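Local coordinates for protein phosphoribosylaminoimidazole-succinocarboxamide synthase (Saccharomyces cerevisiae, PDB 1OBD) that catalyses the ATP-driven joining of the purine precursor CAIR to L-aspartate, forming SAICAR in the de novo IMP pathway, at residues L117-R122 against P157-S162; N74-I79 against R105-H110; I55-L60 against T237-R242; T6-I11 against D22-D27. All coordinates share one frame; numbering follows the deposited sequence.

Interaction 1: residues L117-R122 against P157-S162; sequences LEVIVR and PIFTPS. With SO4 (sulfate ion), chain C.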
# COMPACT_ATOMS: atom_id res chain seq x y z
N LEU A 117 7.91 12.32 1.77
CA LEU A 117 6.61 12.62 2.27
C LEU A 117 5.70 11.40 2.08
O LEU A 117 5.74 10.73 1.05
CB LEU A 117 6.15 13.78 1.44
CG LEU A 117 4.98 14.54 1.93
CD1 LEU A 117 5.20 15.18 3.31
CD2 LEU A 117 4.59 15.61 0.93
N GLU A 118 4.88 11.07 3.08
CA GLU A 118 3.83 10.08 2.92
C GLU A 118 2.56 10.81 2.49
O GLU A 118 2.01 11.63 3.24
CB GLU A 118 3.61 9.26 4.19
CG GLU A 118 4.76 8.34 4.52
CD GLU A 118 4.55 7.58 5.81
OE1 GLU A 118 3.80 8.07 6.67
OE2 GLU A 118 5.11 6.47 5.98
N VAL A 119 2.12 10.55 1.27
CA VAL A 119 1.03 11.31 0.67
C VAL A 119 -0.27 10.55 0.85
O VAL A 119 -0.66 9.75 0.02
CB VAL A 119 1.32 11.69 -0.76
CG1 VAL A 119 0.17 12.51 -1.35
CG2 VAL A 119 2.65 12.42 -0.87
N ILE A 120 -0.90 10.78 1.98
CA ILE A 120 -2.17 10.14 2.30
C ILE A 120 -3.29 11.00 1.70
O ILE A 120 -3.28 12.23 1.83
CB ILE A 120 -2.37 10.01 3.81
CG1 ILE A 120 -1.32 9.11 4.44
CG2 ILE A 120 -3.75 9.49 4.13
CD1 ILE A 120 -1.33 9.25 5.95
N VAL A 121 -4.23 10.35 1.06
CA VAL A 121 -5.47 10.95 0.63
C VAL A 121 -6.58 10.22 1.35
O VAL A 121 -6.63 8.97 1.37
CB VAL A 121 -5.66 10.86 -0.89
CG1 VAL A 121 -7.00 11.46 -1.28
CG2 VAL A 121 -4.51 11.54 -1.58
N ARG A 122 -7.48 10.99 1.94
CA ARG A 122 -8.61 10.44 2.65
C ARG A 122 -9.89 10.77 1.90
O ARG A 122 -10.21 11.93 1.69
CB ARG A 122 -8.70 10.99 4.06
CG ARG A 122 -7.46 10.79 4.87
CD ARG A 122 -7.62 11.34 6.27
NE ARG A 122 -6.37 11.28 6.99
CZ ARG A 122 -5.96 10.24 7.68
NH1 ARG A 122 -6.74 9.16 7.81
NH2 ARG A 122 -4.78 10.29 8.26
N PRO A 157 -12.26 14.27 -1.55
CA PRO A 157 -11.09 13.66 -0.89
C PRO A 157 -10.04 14.70 -0.61
O PRO A 157 -9.86 15.65 -1.39
CB PRO A 157 -10.61 12.62 -1.89
CG PRO A 157 -11.80 12.33 -2.70
CD PRO A 157 -12.50 13.65 -2.86
N ILE A 158 -9.35 14.52 0.50
CA ILE A 158 -8.37 15.48 0.95
C ILE A 158 -6.97 14.90 1.14
O ILE A 158 -6.79 13.81 1.66
CB ILE A 158 -8.82 16.19 2.25
CG1 ILE A 158 -9.19 15.24 3.39
CG2 ILE A 158 -10.01 17.13 1.96
CD1 ILE A 158 -9.42 15.91 4.74
N PHE A 159 -5.99 15.69 0.74
CA PHE A 159 -4.58 15.46 1.01
C PHE A 159 -4.30 15.75 2.47
O PHE A 159 -4.51 16.86 2.97
CB PHE A 159 -3.80 16.43 0.13
CG PHE A 159 -2.34 16.57 0.45
CD1 PHE A 159 -1.82 17.82 0.78
CD2 PHE A 159 -1.45 15.50 0.36
CE1 PHE A 159 -0.49 18.01 1.02
CE2 PHE A 159 -0.10 15.72 0.61
CZ PHE A 159 0.37 16.96 0.94
N THR A 160 -3.82 14.73 3.17
CA THR A 160 -3.48 14.83 4.57
C THR A 160 -2.13 14.19 4.79
O THR A 160 -2.04 12.97 5.06
CB THR A 160 -4.55 14.23 5.48
OG1 THR A 160 -4.70 12.82 5.25
CG2 THR A 160 -5.91 14.84 5.25
N PRO A 161 -1.05 14.93 4.61
CA PRO A 161 0.28 14.31 4.61
C PRO A 161 0.71 13.78 5.95
O PRO A 161 0.21 14.16 7.02
CB PRO A 161 1.20 15.43 4.15
CG PRO A 161 0.46 16.67 4.44
CD PRO A 161 -0.98 16.38 4.35
N SER A 162 1.70 12.89 5.89
CA SER A 162 2.34 12.31 7.06
C SER A 162 3.86 12.25 6.83
O SER A 162 4.32 12.25 5.71
CB SER A 162 1.73 10.92 7.29
OG SER A 162 2.55 10.10 8.05
S SO4 C . -4.83 6.59 9.76
O1 SO4 C . -4.50 6.80 11.15
O2 SO4 C . -6.24 6.93 9.59
O3 SO4 C . -4.10 7.44 8.82
O4 SO4 C . -4.63 5.21 9.35
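L117 starts the pairing by laying CD1 alongside P161 CB, 4.1 Å away, both side chains pointing the same way. E118 follows as an antiparallel hydrogen-bonded pair with S162, N to O in each direction. In the E118 conformer described, OE1 also accepts from S162 OG at 2.8 Å, and the hydroxyl arrives nearly along the carboxylate C-O axis. V119 sends CG1, anti to its own N (chi1 -179°), to the edge of the F159 ring, 3.8 Å from CE2. P161 CD lies over the centre of one face of that ring, and helix 185-208 packs against V119 and F159. I120 O takes T160 N at 2.9 Å in an almost straight bond (176°). V121 presses CG1 on P157 CB at 3.8 Å. R122 closes the ladder with two backbone bonds to I158. Its extended chain passes T160, where NE makes only a weak bond to OG1. Farther out, NH1 reaches sulfate O2 at 2.9 Å and NH2 reaches O3 at 3.0 Å, while H140 NE2 also bonds NH2. The two strands thus present apolar groups to the helix on the face of V121 and F159, and an arginine set for an anion on the face of R122 and I158.

Interaction 2: residues N74-I79 against R105-H110; sequences NHLVDI and RSLLVH. With AMP (adenosine monophosphate), chain G; ATP (adenosine-5'-triphosphate), chain B.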
# COMPACT_ATOMS: atom_id res chain seq x y z
N ASN A 74 5.23 5.87 -13.72
CA ASN A 74 5.53 5.02 -12.56
C ASN A 74 6.96 4.49 -12.63
O ASN A 74 7.64 4.61 -13.62
CB ASN A 74 4.52 3.87 -12.39
CG ASN A 74 4.57 2.91 -13.52
OD1 ASN A 74 5.61 2.29 -13.78
ND2 ASN A 74 3.47 2.77 -14.23
N HIS A 75 7.40 3.88 -11.53
CA HIS A 75 8.79 3.41 -11.40
C HIS A 75 9.08 2.07 -12.04
O HIS A 75 10.22 1.62 -11.98
CB HIS A 75 9.24 3.39 -9.91
CG HIS A 75 8.50 2.42 -9.01
ND1 HIS A 75 8.86 2.21 -7.69
CD2 HIS A 75 7.43 1.61 -9.24
CE1 HIS A 75 8.05 1.30 -7.16
NE2 HIS A 75 7.18 0.92 -8.07
N LEU A 76 8.09 1.40 -12.62
CA LEU A 76 8.38 0.07 -13.16
C LEU A 76 9.36 0.13 -14.31
O LEU A 76 9.25 0.96 -15.21
CB LEU A 76 7.13 -0.62 -13.67
CG LEU A 76 6.04 -0.83 -12.62
CD1 LEU A 76 4.74 -1.37 -13.27
CD2 LEU A 76 6.49 -1.73 -11.49
N VAL A 77 10.32 -0.77 -14.30
CA VAL A 77 11.13 -1.01 -15.50
C VAL A 77 10.30 -1.71 -16.56
O VAL A 77 9.69 -2.71 -16.30
CB VAL A 77 12.39 -1.85 -15.13
CG1 VAL A 77 13.18 -2.19 -16.39
CG2 VAL A 77 13.28 -1.11 -14.15
N ASP A 78 10.35 -1.20 -17.79
CA ASP A 78 9.71 -1.81 -18.96
C ASP A 78 10.44 -3.18 -19.20
O ASP A 78 11.66 -3.24 -19.45
CB ASP A 78 9.54 -0.62 -19.97
CG ASP A 78 8.33 0.25 -19.66
OD1 ASP A 78 8.25 1.35 -20.23
OD2 ASP A 78 7.42 -0.08 -18.89
N ILE A 79 9.70 -4.27 -19.05
CA ILE A 79 10.20 -5.60 -19.37
C ILE A 79 9.85 -5.84 -20.84
O ILE A 79 8.69 -5.73 -21.25
CB ILE A 79 9.55 -6.65 -18.43
CG1 ILE A 79 9.84 -6.28 -16.97
CG2 ILE A 79 10.04 -8.10 -18.78
CD1 ILE A 79 11.26 -6.17 -16.67
N ARG A 105 6.08 -12.30 -7.29
CA ARG A 105 6.01 -11.40 -6.14
C ARG A 105 7.07 -10.32 -6.17
O ARG A 105 7.29 -9.62 -5.19
CB ARG A 105 6.09 -12.16 -4.83
CG ARG A 105 7.35 -13.00 -4.68
CD ARG A 105 7.47 -13.67 -3.39
NE ARG A 105 6.52 -14.75 -3.17
CZ ARG A 105 5.53 -14.76 -2.29
NH1 ARG A 105 5.28 -13.71 -1.54
NH2 ARG A 105 4.75 -15.83 -2.16
N SER A 106 7.70 -10.13 -7.33
CA SER A 106 8.82 -9.19 -7.44
C SER A 106 8.62 -8.19 -8.55
O SER A 106 8.18 -8.55 -9.65
CB SER A 106 10.11 -9.97 -7.70
OG SER A 106 10.39 -10.88 -6.67
N LEU A 107 8.98 -6.97 -8.26
CA LEU A 107 8.91 -5.90 -9.23
C LEU A 107 10.29 -5.27 -9.40
O LEU A 107 10.95 -4.91 -8.43
CB LEU A 107 7.93 -4.85 -8.80
CG LEU A 107 6.46 -5.31 -8.82
CD1 LEU A 107 5.58 -4.20 -8.27
CD2 LEU A 107 5.99 -5.77 -10.17
N LEU A 108 10.70 -5.13 -10.64
CA LEU A 108 11.91 -4.46 -11.03
C LEU A 108 11.59 -2.98 -11.21
O LEU A 108 10.72 -2.63 -12.02
CB LEU A 108 12.48 -5.06 -12.31
CG LEU A 108 13.89 -4.67 -12.66
CD1 LEU A 108 14.86 -5.32 -11.68
CD2 LEU A 108 14.22 -5.09 -14.10
N VAL A 109 12.27 -2.12 -10.45
CA VAL A 109 11.90 -0.72 -10.44
C VAL A 109 13.11 0.19 -10.60
O VAL A 109 14.21 -0.13 -10.15
CB VAL A 109 11.07 -0.35 -9.20
CG1 VAL A 109 9.88 -1.24 -9.02
CG2 VAL A 109 11.89 -0.33 -7.94
N HIS A 110 12.89 1.31 -11.27
CA HIS A 110 13.90 2.34 -11.36
C HIS A 110 14.03 3.06 -10.04
O HIS A 110 13.01 3.44 -9.41
CB HIS A 110 13.46 3.38 -12.42
CG HIS A 110 13.42 2.87 -13.83
ND1 HIS A 110 14.56 2.53 -14.52
CD2 HIS A 110 12.38 2.65 -14.68
CE1 HIS A 110 14.22 2.11 -15.73
NE2 HIS A 110 12.91 2.17 -15.86
P AMP G . 4.26 -6.15 -19.62
O1P AMP G . 3.68 -6.41 -21.02
O2P AMP G . 3.77 -4.84 -19.13
O3P AMP G . 5.80 -6.14 -19.68
O5' AMP G . 3.80 -7.32 -18.60
C5' AMP G . 4.06 -8.68 -18.91
C4' AMP G . 4.36 -9.48 -17.64
O4' AMP G . 5.55 -9.02 -17.03
C3' AMP G . 3.24 -9.36 -16.61
O3' AMP G . 2.80 -10.64 -16.22
C2' AMP G . 3.86 -8.60 -15.45
O2' AMP G . 3.52 -9.18 -14.20
C1' AMP G . 5.36 -8.67 -15.68
N9 AMP G . 6.09 -7.40 -15.44
C8 AMP G . 5.97 -6.25 -16.17
N7 AMP G . 6.79 -5.30 -15.66
C5 AMP G . 7.43 -5.83 -14.60
C6 AMP G . 8.36 -5.27 -13.75
N6 AMP G . 8.77 -4.02 -13.92
N1 AMP G . 8.88 -6.09 -12.75
C2 AMP G . 8.44 -7.39 -12.58
N3 AMP G . 7.50 -7.94 -13.43
C4 AMP G . 7.01 -7.15 -14.43
PG ATP B . 6.78 -0.43 5.59
O1G ATP B . 6.47 -1.89 5.57
O2G ATP B . 6.28 0.28 4.31
O3G ATP B . 6.13 0.19 6.83
PB ATP B . 9.33 0.30 4.63
O1B ATP B . 10.69 0.35 5.19
O2B ATP B . 8.84 1.60 4.02
O3B ATP B . 8.37 -0.23 5.77
PA ATP B . 8.87 -0.85 2.03
O1A ATP B . 8.47 -2.21 1.66
O2A ATP B . 7.75 0.17 1.83
O3A ATP B . 9.28 -0.89 3.56
O5' ATP B . 10.21 -0.45 1.28
C5' ATP B . 10.17 0.47 0.22
C4' ATP B . 11.31 1.46 0.39
O4' ATP B . 11.67 1.94 -0.88
C3' ATP B . 10.84 2.65 1.17
O3' ATP B . 11.99 3.17 1.83
C2' ATP B . 10.28 3.56 0.08
O2' ATP B . 10.19 4.93 0.35
C1' ATP B . 11.33 3.32 -0.99
N9 ATP B . 10.97 3.41 -2.42
C8 ATP B . 9.72 3.12 -2.91
N7 ATP B . 9.80 3.22 -4.23
C5 ATP B . 11.04 3.61 -4.63
C6 ATP B . 11.69 3.89 -5.84
N6 ATP B . 11.21 3.64 -7.05
N1 ATP B . 13.00 4.26 -5.82
C2 ATP B . 13.70 4.34 -4.65
N3 ATP B . 13.09 4.08 -3.46
C4 ATP B . 11.79 3.72 -3.46
O HOH W 1 9.08 -3.86 -13.90
O HOH W 2 11.57 1.37 -18.19
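L76 is joined to V109 by a single backbone bridge at the edge of a four-stranded antiparallel sheet, in which strand 106-110 is an edge strand. The contact lies between two nucleotides, with the adenine of ATP at one end and that of AMP at the other. Two bonds flank the bridge: H110 N gives to H75 O at 2.8 Å, and V77 N gives to L108 O. An Asx turn, L76 N to N74 OD1, spans the start of the pairing. The H75 side chain leads to ATP. CB lies 3.5 Å from ATP N6. CG sits beside V109 CB. ND1 accepts from ATP N6 at 2.8 Å (166°), with the amino group at the ring edge. CD2, CE1 and NE2 lie under V109 CG1, which stands 3.6 Å from the ring centroid over one face. F33 meets the ring edge-to-face. ATP N6 also donates to H110 O at 3.0 Å, so one histidine nitrogen and one strand carbonyl read the adenine amino group. On the AMP side, L108 N donates to AMP N1 at 2.9 Å. V77 CG1 and I79 CD1 both pack on L108 CD2. V77 CG2 covers a face of the H110 ring, 3.7 Å from its centroid. At the edge of that ring, a water bonded to H110 NE2 at 2.8 Å also accepts from D78 N.

Interaction 3: residues I55-L60 against T237-R242; sequences ILLTKL and TPDSSR. With SO4 (sulfate ion), chain C.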
# COMPACT_ATOMS: atom_id res chain seq x y z
N ILE A 55 2.17 -12.29 -3.63
CA ILE A 55 1.88 -12.41 -5.05
C ILE A 55 0.62 -11.62 -5.37
O ILE A 55 0.56 -10.85 -6.32
CB ILE A 55 1.76 -13.89 -5.48
CG1 ILE A 55 3.12 -14.58 -5.34
CG2 ILE A 55 1.18 -13.98 -6.91
CD1 ILE A 55 3.10 -16.07 -5.51
N LEU A 56 -0.43 -11.83 -4.60
CA LEU A 56 -1.69 -11.15 -4.86
C LEU A 56 -1.52 -9.65 -4.78
O LEU A 56 -2.08 -8.92 -5.60
CB LEU A 56 -2.74 -11.65 -3.87
CG LEU A 56 -3.08 -13.13 -4.08
CD1 LEU A 56 -3.71 -13.76 -2.85
CD2 LEU A 56 -4.09 -13.29 -5.23
N LEU A 57 -0.79 -9.16 -3.79
CA LEU A 57 -0.63 -7.74 -3.66
C LEU A 57 0.28 -7.16 -4.74
O LEU A 57 0.06 -6.03 -5.20
CB LEU A 57 -0.12 -7.34 -2.29
CG LEU A 57 -1.17 -7.16 -1.23
CD1 LEU A 57 -2.24 -8.12 -1.14
CD2 LEU A 57 -0.63 -6.78 0.12
N THR A 58 1.28 -7.90 -5.16
CA THR A 58 2.11 -7.45 -6.28
C THR A 58 1.25 -7.32 -7.52
O THR A 58 1.29 -6.30 -8.21
CB THR A 58 3.25 -8.46 -6.53
OG1 THR A 58 4.15 -8.39 -5.44
CG2 THR A 58 4.07 -8.04 -7.73
N LYS A 59 0.47 -8.35 -7.80
CA LYS A 59 -0.34 -8.33 -9.03
C LYS A 59 -1.40 -7.25 -8.94
O LYS A 59 -1.72 -6.61 -9.96
CB LYS A 59 -0.93 -9.70 -9.29
CG LYS A 59 0.11 -10.76 -9.63
CD LYS A 59 -0.50 -12.14 -9.92
CE LYS A 59 -0.97 -12.30 -11.37
NZ LYS A 59 0.13 -12.21 -12.37
N LEU A 60 -1.94 -7.01 -7.75
CA LEU A 60 -2.92 -5.92 -7.63
C LEU A 60 -2.22 -4.58 -7.91
O LEU A 60 -2.75 -3.72 -8.63
CB LEU A 60 -3.52 -5.93 -6.25
CG LEU A 60 -4.54 -4.85 -5.95
CD1 LEU A 60 -5.72 -4.94 -6.87
CD2 LEU A 60 -4.99 -4.97 -4.49
N THR A 237 -3.07 -1.06 -2.29
CA THR A 237 -3.30 -2.40 -1.75
C THR A 237 -3.89 -2.29 -0.36
O THR A 237 -3.92 -1.22 0.24
CB THR A 237 -2.01 -3.18 -1.63
OG1 THR A 237 -1.25 -2.65 -0.55
CG2 THR A 237 -1.14 -3.07 -2.90
N PRO A 238 -4.41 -3.39 0.16
CA PRO A 238 -4.93 -3.36 1.52
C PRO A 238 -3.87 -3.09 2.60
O PRO A 238 -4.24 -2.79 3.71
CB PRO A 238 -5.59 -4.71 1.69
CG PRO A 238 -5.64 -5.32 0.43
CD PRO A 238 -4.66 -4.67 -0.51
N ASP A 239 -2.60 -3.20 2.29
CA ASP A 239 -1.56 -2.79 3.20
C ASP A 239 -1.26 -1.30 3.15
O ASP A 239 -0.82 -0.76 4.13
CB ASP A 239 -0.25 -3.54 2.93
CG ASP A 239 -0.24 -4.96 3.47
OD1 ASP A 239 0.67 -5.72 3.06
OD2 ASP A 239 -1.08 -5.36 4.28
N SER A 240 -1.43 -0.66 2.00
CA SER A 240 -1.18 0.77 1.84
C SER A 240 -2.42 1.64 1.98
O SER A 240 -2.33 2.86 1.88
CB SER A 240 -0.52 1.05 0.49
OG SER A 240 -1.44 0.94 -0.58
N SER A 241 -3.55 1.00 2.24
CA SER A 241 -4.87 1.63 2.18
C SER A 241 -5.78 1.00 3.19
O SER A 241 -5.55 -0.12 3.65
CB SER A 241 -5.52 1.40 0.82
OG SER A 241 -4.62 1.54 -0.26
N ARG A 242 -6.84 1.71 3.52
CA ARG A 242 -7.92 1.16 4.33
C ARG A 242 -9.01 0.64 3.44
O ARG A 242 -9.77 1.41 2.86
CB ARG A 242 -8.44 2.22 5.27
CG ARG A 242 -9.43 1.84 6.26
CD ARG A 242 -9.59 2.92 7.29
NE ARG A 242 -8.67 2.86 8.42
CZ ARG A 242 -7.80 3.77 8.81
NH1 ARG A 242 -7.06 3.56 9.87
NH2 ARG A 242 -7.63 4.92 8.15
S SO4 C . -4.83 6.59 9.76
O1 SO4 C . -4.50 6.80 11.15
O2 SO4 C . -6.24 6.93 9.59
O3 SO4 C . -4.10 7.44 8.82
O4 SO4 C . -4.63 5.21 9.35
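L57 and L60 of helix 53-67 pack on an ST motif that starts at T237, where strand 228-245 is interrupted near a bound magnesium ion. L57 lies across T237 at about a right angle, CG 4.1 Å from CB. Its CD2 meets D239 OD1 in van der Waals contact; the charge of that carboxylate is paired with K53, in a salt bridge through OD1. L60 extends from the same side of the helix. With CG anti to the backbone N (chi1 179°), its CD2 meets P238 CD tip to tip at 4.0 Å. No hydrogen bond joins the two segments; the turn is braced from within. T237 OG1 accepts from S240 N at 3.2 Å and bonds E234 OE1. In return S240 OG accepts from T237 N at 3.1 Å, and S241 OG donates to T237 O at 2.9 Å. Beyond the turn, R242 bends at chi3 (-87°) and turns its guanidinium edge to a sulfate. NH2 gives to O2 at 2.8 Å and NH1 to O4 at 3.0 Å, while D215 forms a salt bridge with NH2. An alanine in place of R242 would take away its sulfate bonds, and is likely to leave the anion held more weakly and D215 without its charged mate. The sulfate probably came from the crystallisation liquor, but its place is consistent with a pocket for an anionic substrate group. The whole is an ST motif begun by T237, set between an apolar helix face and an anion site.

Interaction 4: residues T6-I11 against D22-D27; sequences TELDGI and DIYEVD. With ATP (adenosine-5'-triphosphate), chain B.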
# COMPACT_ATOMS: atom_id res chain seq x y z
N THR A 6 12.96 -13.65 2.30
CA THR A 6 13.80 -14.02 1.18
C THR A 6 15.23 -14.26 1.61
O THR A 6 15.75 -13.56 2.46
CB THR A 6 13.79 -13.02 -0.00
OG1 THR A 6 14.19 -11.74 0.45
CG2 THR A 6 12.36 -12.93 -0.62
N GLU A 7 15.86 -15.25 0.98
CA GLU A 7 17.23 -15.66 1.28
C GLU A 7 17.97 -15.80 -0.04
O GLU A 7 17.90 -16.81 -0.72
CB GLU A 7 17.19 -16.97 2.08
CG GLU A 7 16.50 -16.85 3.45
CD GLU A 7 17.30 -16.08 4.48
OE1 GLU A 7 16.79 -15.94 5.63
OE2 GLU A 7 18.43 -15.64 4.18
N LEU A 8 18.65 -14.73 -0.44
CA LEU A 8 19.33 -14.68 -1.76
C LEU A 8 20.85 -14.88 -1.65
O LEU A 8 21.56 -14.75 -2.62
CB LEU A 8 19.05 -13.37 -2.50
CG LEU A 8 17.57 -13.11 -2.80
CD1 LEU A 8 17.49 -11.93 -3.79
CD2 LEU A 8 16.86 -14.29 -3.38
N ASP A 9 21.33 -15.24 -0.47
CA ASP A 9 22.73 -15.68 -0.31
C ASP A 9 23.74 -14.66 -0.84
O ASP A 9 24.79 -15.00 -1.39
CB ASP A 9 22.94 -17.06 -0.92
CG ASP A 9 22.16 -18.15 -0.22
OD1 ASP A 9 22.08 -18.07 1.04
OD2 ASP A 9 21.58 -19.09 -0.84
N GLY A 10 23.43 -13.39 -0.66
CA GLY A 10 24.28 -12.31 -1.09
C GLY A 10 24.34 -12.03 -2.58
O GLY A 10 25.11 -11.20 -3.03
N ILE A 11 23.50 -12.70 -3.38
CA ILE A 11 23.59 -12.54 -4.82
C ILE A 11 23.31 -11.09 -5.22
O ILE A 11 23.90 -10.59 -6.17
CB ILE A 11 22.63 -13.54 -5.51
CG1 ILE A 11 23.19 -14.96 -5.33
CG2 ILE A 11 22.49 -13.21 -7.00
CD1 ILE A 11 22.22 -16.05 -5.56
N ASP A 22 10.95 -7.08 0.99
CA ASP A 22 12.41 -7.14 0.99
C ASP A 22 12.87 -6.41 -0.27
O ASP A 22 12.40 -6.75 -1.34
CB ASP A 22 12.88 -8.63 1.01
CG ASP A 22 12.28 -9.47 2.17
OD1 ASP A 22 12.49 -10.70 2.17
OD2 ASP A 22 11.63 -8.99 3.12
N ILE A 23 13.76 -5.45 -0.13
CA ILE A 23 14.23 -4.61 -1.22
C ILE A 23 15.71 -4.88 -1.46
O ILE A 23 16.52 -4.75 -0.55
CB ILE A 23 14.07 -3.13 -0.88
CG1 ILE A 23 12.66 -2.80 -0.45
CG2 ILE A 23 14.51 -2.29 -2.06
CD1 ILE A 23 12.40 -1.34 -0.42
N TYR A 24 16.04 -5.27 -2.67
CA TYR A 24 17.40 -5.54 -3.09
C TYR A 24 17.90 -4.53 -4.15
O TYR A 24 17.10 -4.00 -4.93
CB TYR A 24 17.55 -6.95 -3.68
CG TYR A 24 17.30 -8.03 -2.67
CD1 TYR A 24 18.34 -8.55 -1.94
CD2 TYR A 24 16.03 -8.52 -2.42
CE1 TYR A 24 18.14 -9.50 -1.00
CE2 TYR A 24 15.83 -9.49 -1.47
CZ TYR A 24 16.88 -9.99 -0.76
OH TYR A 24 16.67 -10.96 0.21
N GLU A 25 19.20 -4.32 -4.22
CA GLU A 25 19.78 -3.49 -5.25
C GLU A 25 20.21 -4.34 -6.42
O GLU A 25 21.03 -5.25 -6.26
CB GLU A 25 20.99 -2.76 -4.70
CG GLU A 25 21.56 -1.76 -5.70
CD GLU A 25 22.55 -0.84 -5.03
OE1 GLU A 25 22.31 0.38 -4.96
OE2 GLU A 25 23.57 -1.37 -4.56
N VAL A 26 19.69 -4.05 -7.61
CA VAL A 26 20.03 -4.78 -8.79
C VAL A 26 21.24 -4.15 -9.48
O VAL A 26 22.12 -4.86 -9.93
CB VAL A 26 18.80 -4.83 -9.74
CG1 VAL A 26 19.16 -5.39 -11.11
CG2 VAL A 26 17.68 -5.60 -9.07
N ASP A 27 21.28 -2.84 -9.57
CA ASP A 27 22.43 -2.14 -10.14
C ASP A 27 22.31 -0.71 -9.71
O ASP A 27 21.47 -0.34 -8.87
CB ASP A 27 22.55 -2.37 -11.66
CG ASP A 27 21.43 -1.78 -12.43
OD1 ASP A 27 21.26 -2.25 -13.57
OD2 ASP A 27 20.75 -0.85 -12.02
PG ATP B . 6.78 -0.43 5.59
O1G ATP B . 6.47 -1.89 5.57
O2G ATP B . 6.28 0.28 4.31
O3G ATP B . 6.13 0.19 6.83
PB ATP B . 9.33 0.30 4.63
O1B ATP B . 10.69 0.35 5.19
O2B ATP B . 8.84 1.60 4.02
O3B ATP B . 8.37 -0.23 5.77
PA ATP B . 8.87 -0.85 2.03
O1A ATP B . 8.47 -2.21 1.66
O2A ATP B . 7.75 0.17 1.83
O3A ATP B . 9.28 -0.89 3.56
O5' ATP B . 10.21 -0.45 1.28
C5' ATP B . 10.17 0.47 0.22
C4' ATP B . 11.31 1.46 0.39
O4' ATP B . 11.67 1.94 -0.88
C3' ATP B . 10.84 2.65 1.17
O3' ATP B . 11.99 3.17 1.83
C2' ATP B . 10.28 3.56 0.08
O2' ATP B . 10.19 4.93 0.35
C1' ATP B . 11.33 3.32 -0.99
N9 ATP B . 10.97 3.41 -2.42
C8 ATP B . 9.72 3.12 -2.91
N7 ATP B . 9.80 3.22 -4.23
C5 ATP B . 11.04 3.61 -4.63
C6 ATP B . 11.69 3.89 -5.84
N6 ATP B . 11.21 3.64 -7.05
N1 ATP B . 13.00 4.26 -5.82
C2 ATP B . 13.70 4.34 -4.65
N3 ATP B . 13.09 4.08 -3.46
C4 ATP B . 11.79 3.72 -3.46
O HOH W 3 18.74 -12.39 1.26
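T6 and L8, in the loop before the first strand, pack on D22 and Y24 of strand 21-27, the second strand of the four-stranded antiparallel sheet. The hydrogen bonds come first. D22 OD1 is gripped twice by T6, by N at 3.0 Å (162°) and by OG1 at 2.6 Å. The hydroxyl uses the anti lone pair of OD1. T6 OG1 stands between the backbone N and the carbonyl carbon (chi1 58°), which lets one residue reach the oxygen with both donors. T6 and D22 each have a second deposited conformer, so this grip describes one of the modelled states. Y24 OH also lies 2.6 Å from T6 OG1, which sits at the edge of the tyrosine ring. D22 OD2 forms a salt bridge with R38. The apolar contact is a CH-pi one. L8 CD1 lies over the centre of a Y24 ring face, 3.6 Å from the centroid and 9° off the normal. A phenylalanine in place of Y24 would keep the ring under L8, but would probably leave T6 OG1 and the nearby water without a shared partner. The turn bond belongs to the loop itself: I11 N donates to L8 O at 2.9 Å and closes a type I' turn through D9 and G10. Helix 96-102 backs the loop, with Y98 against L8 and Q101 against T6. Last is the water, which lies 2.7 Å from Y24 OH, near the ring plane, and accepts from L8 N at 2.9 Å.

Overall arrangement
Interactions 2 and 4 belong to one four-stranded sheet and touch where L108 CD1 meets V26 CG2 at 3.9 Å; their centres are about 15 Å apart. Interactions 1 and 3 reach the mixed sheet, and their nearest atoms are about 4 Å apart. They share a sulfate, held by R122 from one and R242 from the other. Interaction 3 lies between the two sheets: its helix touches interaction 2, with T58 CG2 3.8 Å from L107 CG, and the T237 side chain in its turn is about 4 Å from magnesium. ATP has its adenine at interaction 2, and AMP sits at the other end of that contact. Interactions 1 and 4 lie farthest apart, about 31 Å between centres.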